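Local coordinates for protein separin (Saccharomyces cerevisiae, PDB 5U1T) that cleaves the cohesin subunit MCD1/SCC1 as a caspase-like cysteine protease at the onset of anaphase, and is held inactive by securin for most of the cell cycle, at residues L584-W589 and S624-L629; E598-F603 and K636-I641. All blocks are in the same frame, centred on the assembly; numbering follows the deposited sequence.

Interaction 1. Residues L584-W589 and S624-L629; sequences LYINKW and SIELSL
The Y585 ring receives L627 at its edge: methyl CD1 lies near the ring plane, 4.0 Å from CE2, and the two side chains cross at about a right angle. The same ring meets F607 in an edge-to-face pair, while its hydroxyl is hydrogen-bonded to E604. With its CG opposite the backbone nitrogen (chi1 179°), Y585 swings its ring toward the second helix although its CB does not point there. L627 is turned in the same sense and reaches across with CD1.

I586 makes the central contact, and here CB does face the partner helix. Its extended CG1-CD1 arm (chi2 -177°) carries CD1 to 3.6 Å from the backbone N of L627 and 4.0 Å from L627 CB. E626 crosses this arm at an angle, its carboxylate at the margin of the apolar patch, with OE2 3.5 Å from I586 CD1; this is packing, since no hydrogen bond links the segments.

The contact illustrates how two helices can join mainly through apolar side chains, with a carboxylate packed at the rim: the axes of segments 584-589 and 624-629 come within 10.5 Å, at 35° to one another. Helix 602-617 also touches Y585, through V608, and L627, through L611 and L612. Helix 557-572 adds I562 against Y585 in this all-helical region.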
loop_
_atom_site.group_PDB
_atom_site.type_symbol
_atom_site.label_atom_id
_atom_site.label_comp_id
_atom_site.label_asym_id
_atom_site.label_seq_id
_atom_site.Cartn_x
_atom_site.Cartn_y
_atom_site.Cartn_z
ATOM N N LEU A 584 -13.549 22.834 -0.902
ATOM C CA LEU A 584 -13.018 24.157 -1.206
ATOM C C LEU A 584 -12.303 24.178 -2.539
ATOM O O LEU A 584 -12.543 25.059 -3.367
ATOM C CB LEU A 584 -12.070 24.619 -0.107
ATOM C CG LEU A 584 -12.821 25.433 0.930
ATOM C CD1 LEU A 584 -12.001 25.595 2.175
ATOM C CD2 LEU A 584 -13.158 26.759 0.308
ATOM N N TYR A 585 -11.443 23.190 -2.743
ATOM C CA TYR A 585 -10.666 23.110 -3.960
ATOM C C TYR A 585 -11.548 22.911 -5.175
ATOM O O TYR A 585 -11.305 23.517 -6.220
ATOM C CB TYR A 585 -9.638 21.986 -3.869
ATOM C CG TYR A 585 -8.797 21.824 -5.112
ATOM C CD1 TYR A 585 -7.839 22.765 -5.450
ATOM C CD2 TYR A 585 -8.953 20.716 -5.934
ATOM C CE1 TYR A 585 -7.073 22.616 -6.584
ATOM C CE2 TYR A 585 -8.194 20.554 -7.061
ATOM C CZ TYR A 585 -7.248 21.509 -7.388
ATOM O OH TYR A 585 -6.487 21.351 -8.526
ATOM N N ILE A 586 -12.581 22.083 -5.041
ATOM C CA ILE A 586 -13.469 21.822 -6.163
ATOM C C ILE A 586 -14.295 23.057 -6.523
ATOM O O ILE A 586 -14.432 23.390 -7.701
ATOM C CB ILE A 586 -14.425 20.634 -5.886
ATOM C CG1 ILE A 586 -13.646 19.317 -5.810
ATOM C CG2 ILE A 586 -15.508 20.529 -6.967
ATOM C CD1 ILE A 586 -14.543 18.112 -5.618
ATOM N N ASN A 587 -14.832 23.755 -5.529
ATOM C CA ASN A 587 -15.787 24.816 -5.829
ATOM C C ASN A 587 -15.234 26.227 -5.938
ATOM O O ASN A 587 -15.851 27.068 -6.603
ATOM C CB ASN A 587 -16.895 24.814 -4.793
ATOM C CG ASN A 587 -17.830 23.622 -4.960
ATOM O OD1 ASN A 587 -17.810 22.702 -4.145
ATOM N ND2 ASN A 587 -18.643 23.627 -6.034
ATOM N N LYS A 588 -14.093 26.496 -5.301
ATOM C CA LYS A 588 -13.542 27.845 -5.285
ATOM C C LYS A 588 -12.181 27.932 -5.965
ATOM O O LYS A 588 -11.637 29.012 -6.117
ATOM C CB LYS A 588 -13.428 28.364 -3.853
ATOM C CG LYS A 588 -14.723 28.334 -3.087
ATOM C CD LYS A 588 -15.844 28.914 -3.904
ATOM C CE LYS A 588 -16.155 30.344 -3.486
ATOM N NZ LYS A 588 -16.352 30.383 -2.003
ATOM N N TRP A 589 -11.614 26.802 -6.367
ATOM C CA TRP A 589 -10.413 26.854 -7.187
ATOM C C TRP A 589 -10.636 26.191 -8.531
ATOM O O TRP A 589 -10.712 26.855 -9.561
ATOM C CB TRP A 589 -9.213 26.200 -6.491
ATOM C CG TRP A 589 -7.941 26.692 -7.099
ATOM C CD1 TRP A 589 -7.169 26.055 -8.023
ATOM C CD2 TRP A 589 -7.337 27.967 -6.883
ATOM N NE1 TRP A 589 -6.102 26.841 -8.371
ATOM C CE2 TRP A 589 -6.185 28.024 -7.688
ATOM C CE3 TRP A 589 -7.654 29.065 -6.074
ATOM C CZ2 TRP A 589 -5.339 29.144 -7.707
ATOM C CZ3 TRP A 589 -6.811 30.174 -6.091
ATOM C CH2 TRP A 589 -5.671 30.203 -6.905
ATOM N N SER A 624 -13.637 11.551 -3.865
ATOM C CA SER A 624 -12.742 11.093 -4.917
ATOM C C SER A 624 -13.411 11.124 -6.299
ATOM O O SER A 624 -12.826 11.631 -7.256
ATOM C CB SER A 624 -12.217 9.689 -4.600
ATOM O OG SER A 624 -11.196 9.745 -3.618
ATOM N N ILE A 625 -14.634 10.607 -6.401
ATOM C CA ILE A 625 -15.322 10.568 -7.697
ATOM C C ILE A 625 -15.604 11.991 -8.186
ATOM O O ILE A 625 -15.382 12.316 -9.353
ATOM C CB ILE A 625 -16.645 9.735 -7.629
ATOM C CG1 ILE A 625 -16.304 8.260 -7.432
ATOM C CG2 ILE A 625 -17.452 9.857 -8.892
ATOM C CD1 ILE A 625 -17.486 7.386 -7.080
ATOM N N GLU A 626 -16.063 12.847 -7.286
ATOM C CA GLU A 626 -16.466 14.177 -7.689
ATOM C C GLU A 626 -15.256 15.024 -8.118
ATOM O O GLU A 626 -15.294 15.720 -9.144
ATOM C CB GLU A 626 -17.225 14.854 -6.564
ATOM C CG GLU A 626 -17.562 16.273 -6.897
ATOM C CD GLU A 626 -17.973 17.039 -5.677
ATOM O OE1 GLU A 626 -18.190 16.364 -4.633
ATOM O OE2 GLU A 626 -18.070 18.289 -5.771
ATOM N N LEU A 627 -14.187 14.934 -7.328
ATOM C CA LEU A 627 -12.913 15.541 -7.653
ATOM C C LEU A 627 -12.415 15.053 -8.999
ATOM O O LEU A 627 -12.173 15.869 -9.895
ATOM C CB LEU A 627 -11.870 15.249 -6.569
ATOM C CG LEU A 627 -10.450 15.776 -6.799
ATOM C CD1 LEU A 627 -10.452 17.223 -7.293
ATOM C CD2 LEU A 627 -9.666 15.679 -5.533
ATOM N N SER A 628 -12.250 13.741 -9.143
ATOM C CA SER A 628 -11.722 13.159 -10.381
ATOM C C SER A 628 -12.512 13.576 -11.608
ATOM O O SER A 628 -11.933 13.920 -12.641
ATOM C CB SER A 628 -11.707 11.633 -10.303
ATOM O OG SER A 628 -10.513 11.182 -9.698
ATOM N N LEU A 629 -13.835 13.527 -11.496
ATOM C CA LEU A 629 -14.687 13.901 -12.612
ATOM C C LEU A 629 -14.446 15.365 -12.937
ATOM O O LEU A 629 -14.291 15.739 -14.097
ATOM C CB LEU A 629 -16.166 13.650 -12.303
ATOM C CG LEU A 629 -16.686 12.208 -12.187
ATOM C CD1 LEU A 629 -18.187 12.227 -12.018
ATOM C CD2 LEU A 629 -16.276 11.350 -13.378
#

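Interaction 2. Residues E598-F603 and K636-I641; sequences ERISSF and KYYSSI
I600 carries its CG1 branch beside the backbone nitrogen (chi1 -63°), and a second bend (chi2 -66°) folds CD1 over toward Y638; Y638 likewise holds CG beside its own nitrogen, which brings its ring over the isoleucine. Three side-chain carbons of I600 share the work. CG1 sits over one face of the Y638 ring in a CH-pi contact, 4.2 Å from the centroid and 19° off the normal. CD1 reaches onward to the phenol end, 3.7 Å from Y638 CZ, and CG2 touches CE1 of the same ring at 3.9 Å. CG1 also lies 3.6 Å from the backbone O of Y637 and 4.0 Å from Y637 CB, so I600 touches both tyrosines, Y638 by its ring and Y637 by CB and the backbone O, and its side chain crosses each of theirs at about a right angle.

Y637 uses its ring elsewhere along the chain: CD2 comes 3.4 Å from the backbone O of E598, which approaches the ring obliquely. Outside the segments, E598 OE1 is hydrogen-bonded to the Y556 hydroxyl and the Y638 hydroxyl to E604. Replacing Y638 with an alanine would probably leave I600 without the ring face it packs on and E604 without that hydroxyl partner, opening a gap beside them.

As an example of a connection packed against a short helix, 598-603 leads through S601, at the N-cap position, into helix 602-617. M605 of that helix touches both I600 and Y638, S593 of helix 593-596 meets both tyrosines, and Y638 also packs against W589 and L590 of helix 578-590.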
loop_
_atom_site.group_PDB
_atom_site.type_symbol
_atom_site.label_atom_id
_atom_site.label_comp_id
_atom_site.label_asym_id
_atom_site.label_seq_id
_atom_site.Cartn_x
_atom_site.Cartn_y
_atom_site.Cartn_z
ATOM N N GLU A 598 -5.011 30.605 -16.580
ATOM C CA GLU A 598 -3.577 30.545 -16.335
ATOM C C GLU A 598 -3.084 29.101 -16.288
ATOM O O GLU A 598 -3.816 28.189 -15.889
ATOM C CB GLU A 598 -3.244 31.261 -15.029
ATOM C CG GLU A 598 -1.818 31.103 -14.556
ATOM C CD GLU A 598 -1.598 31.780 -13.227
ATOM O OE1 GLU A 598 -0.774 31.272 -12.421
ATOM O OE2 GLU A 598 -2.255 32.830 -13.001
ATOM N N ARG A 599 -1.846 28.918 -16.732
ATOM C CA ARG A 599 -1.122 27.664 -16.618
ATOM C C ARG A 599 -1.053 27.193 -15.177
ATOM O O ARG A 599 -0.977 27.982 -14.245
ATOM C CB ARG A 599 0.283 27.828 -17.178
ATOM C CG ARG A 599 0.956 26.560 -17.547
ATOM C CD ARG A 599 2.196 26.839 -18.372
ATOM N NE ARG A 599 2.835 25.576 -18.717
ATOM C CZ ARG A 599 3.671 24.910 -17.917
ATOM N NH1 ARG A 599 4.179 23.740 -18.321
ATOM N NH2 ARG A 599 3.996 25.401 -16.711
ATOM N N ILE A 600 -1.066 25.898 -14.998
ATOM C CA ILE A 600 -1.209 25.386 -13.680
ATOM C C ILE A 600 0.160 25.155 -13.140
ATOM O O ILE A 600 1.017 24.654 -13.815
ATOM C CB ILE A 600 -2.028 24.111 -13.700
ATOM C CG1 ILE A 600 -3.398 24.449 -14.207
ATOM C CG2 ILE A 600 -2.204 23.559 -12.314
ATOM C CD1 ILE A 600 -4.135 25.340 -13.260
ATOM N N SER A 601 0.342 25.525 -11.890
ATOM C CA SER A 601 1.568 25.287 -11.141
ATOM C C SER A 601 1.907 23.841 -10.940
ATOM O O SER A 601 1.057 22.999 -10.957
ATOM C CB SER A 601 1.539 25.968 -9.768
ATOM O OG SER A 601 0.264 26.418 -9.372
ATOM N N SER A 602 3.169 23.561 -10.704
ATOM C CA SER A 602 3.570 22.231 -10.380
ATOM C C SER A 602 3.242 22.075 -8.945
ATOM O O SER A 602 3.030 20.996 -8.466
ATOM C CB SER A 602 5.046 22.039 -10.623
ATOM O OG SER A 602 5.798 22.614 -9.594
ATOM N N PHE A 603 3.201 23.184 -8.253
ATOM C CA PHE A 603 2.799 23.182 -6.862
ATOM C C PHE A 603 1.355 22.664 -6.749
ATOM O O PHE A 603 1.011 21.916 -5.834
ATOM C CB PHE A 603 2.935 24.589 -6.304
ATOM C CG PHE A 603 2.601 24.721 -4.863
ATOM C CD1 PHE A 603 3.431 24.188 -3.890
ATOM C CD2 PHE A 603 1.486 25.442 -4.469
ATOM C CE1 PHE A 603 3.155 24.360 -2.555
ATOM C CE2 PHE A 603 1.195 25.601 -3.127
ATOM C CZ PHE A 603 2.041 25.061 -2.171
ATOM N N LYS A 636 -8.788 21.293 -20.174
ATOM C CA LYS A 636 -8.086 22.397 -20.825
ATOM C C LYS A 636 -6.825 22.808 -20.073
ATOM O O LYS A 636 -5.893 23.339 -20.664
ATOM C CB LYS A 636 -9.017 23.613 -20.966
ATOM C CG LYS A 636 -8.428 24.819 -21.725
ATOM C CD LYS A 636 -9.448 25.959 -21.855
ATOM C CE LYS A 636 -8.839 27.192 -22.508
ATOM N NZ LYS A 636 -9.726 28.390 -22.383
ATOM N N TYR A 637 -6.803 22.545 -18.772
ATOM C CA TYR A 637 -5.724 22.992 -17.909
ATOM C C TYR A 637 -5.049 21.857 -17.174
ATOM O O TYR A 637 -3.899 21.979 -16.738
ATOM C CB TYR A 637 -6.261 23.997 -16.895
ATOM C CG TYR A 637 -6.790 25.250 -17.548
ATOM C CD1 TYR A 637 -8.106 25.317 -18.005
ATOM C CD2 TYR A 637 -5.972 26.362 -17.730
ATOM C CE1 TYR A 637 -8.596 26.465 -18.612
ATOM C CE2 TYR A 637 -6.451 27.506 -18.337
ATOM C CZ TYR A 637 -7.766 27.554 -18.779
ATOM O OH TYR A 637 -8.250 28.695 -19.388
ATOM N N TYR A 638 -5.768 20.750 -17.013
ATOM C CA TYR A 638 -5.287 19.714 -16.122
ATOM C C TYR A 638 -5.002 18.436 -16.865
ATOM O O TYR A 638 -4.961 17.362 -16.266
ATOM C CB TYR A 638 -6.296 19.478 -15.007
ATOM C CG TYR A 638 -6.402 20.642 -14.049
ATOM C CD1 TYR A 638 -5.567 20.727 -12.937
ATOM C CD2 TYR A 638 -7.327 21.667 -14.261
ATOM C CE1 TYR A 638 -5.660 21.784 -12.054
ATOM C CE2 TYR A 638 -7.421 22.740 -13.383
ATOM C CZ TYR A 638 -6.580 22.791 -12.284
ATOM O OH TYR A 638 -6.679 23.837 -11.399
ATOM N N SER A 639 -4.778 18.559 -18.168
ATOM C CA SER A 639 -4.631 17.387 -19.019
ATOM C C SER A 639 -3.472 16.515 -18.567
ATOM O O SER A 639 -3.528 15.292 -18.708
ATOM C CB SER A 639 -4.432 17.790 -20.482
ATOM O OG SER A 639 -3.049 17.846 -20.811
ATOM N N SER A 640 -2.433 17.138 -18.015
ATOM C CA SER A 640 -1.224 16.413 -17.613
ATOM C C SER A 640 -1.485 15.509 -16.416
ATOM O O SER A 640 -0.785 14.524 -16.182
ATOM C CB SER A 640 -0.081 17.396 -17.286
ATOM O OG SER A 640 -0.150 17.893 -15.951
ATOM N N ILE A 641 -2.513 15.854 -15.662
ATOM C CA ILE A 641 -2.785 15.193 -14.401
ATOM C C ILE A 641 -3.929 14.182 -14.537
ATOM O O ILE A 641 -4.101 13.322 -13.684
ATOM C CB ILE A 641 -3.118 16.238 -13.344
ATOM C CG1 ILE A 641 -2.521 15.875 -12.016
ATOM C CG2 ILE A 641 -4.620 16.446 -13.202
ATOM C CD1 ILE A 641 -2.945 16.855 -10.989
#

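How the interactions relate
Interaction 1 is the more buried of the two and joins two helices mainly through aliphatic side chains, with a glutamate at the margin and one tyrosine offering its edge; interaction 2, partly buried, sets a loop against a short helix and uses a tyrosine face instead. Neither contains a hydrogen bond across its segments. They meet directly, Y585 OH lying 3.6 Å from Y638 CE1, and share a polar centre in E604, whose OE1 is hydrogen-bonded to both tyrosine hydroxyls and whose OE2 bonds W589 NE1. Their segments alternate along the chain, and helix 602-617 is common to both: interaction 2 lies at its start, interaction 1 packs further along. Both lie away from the probable active-site cysteine.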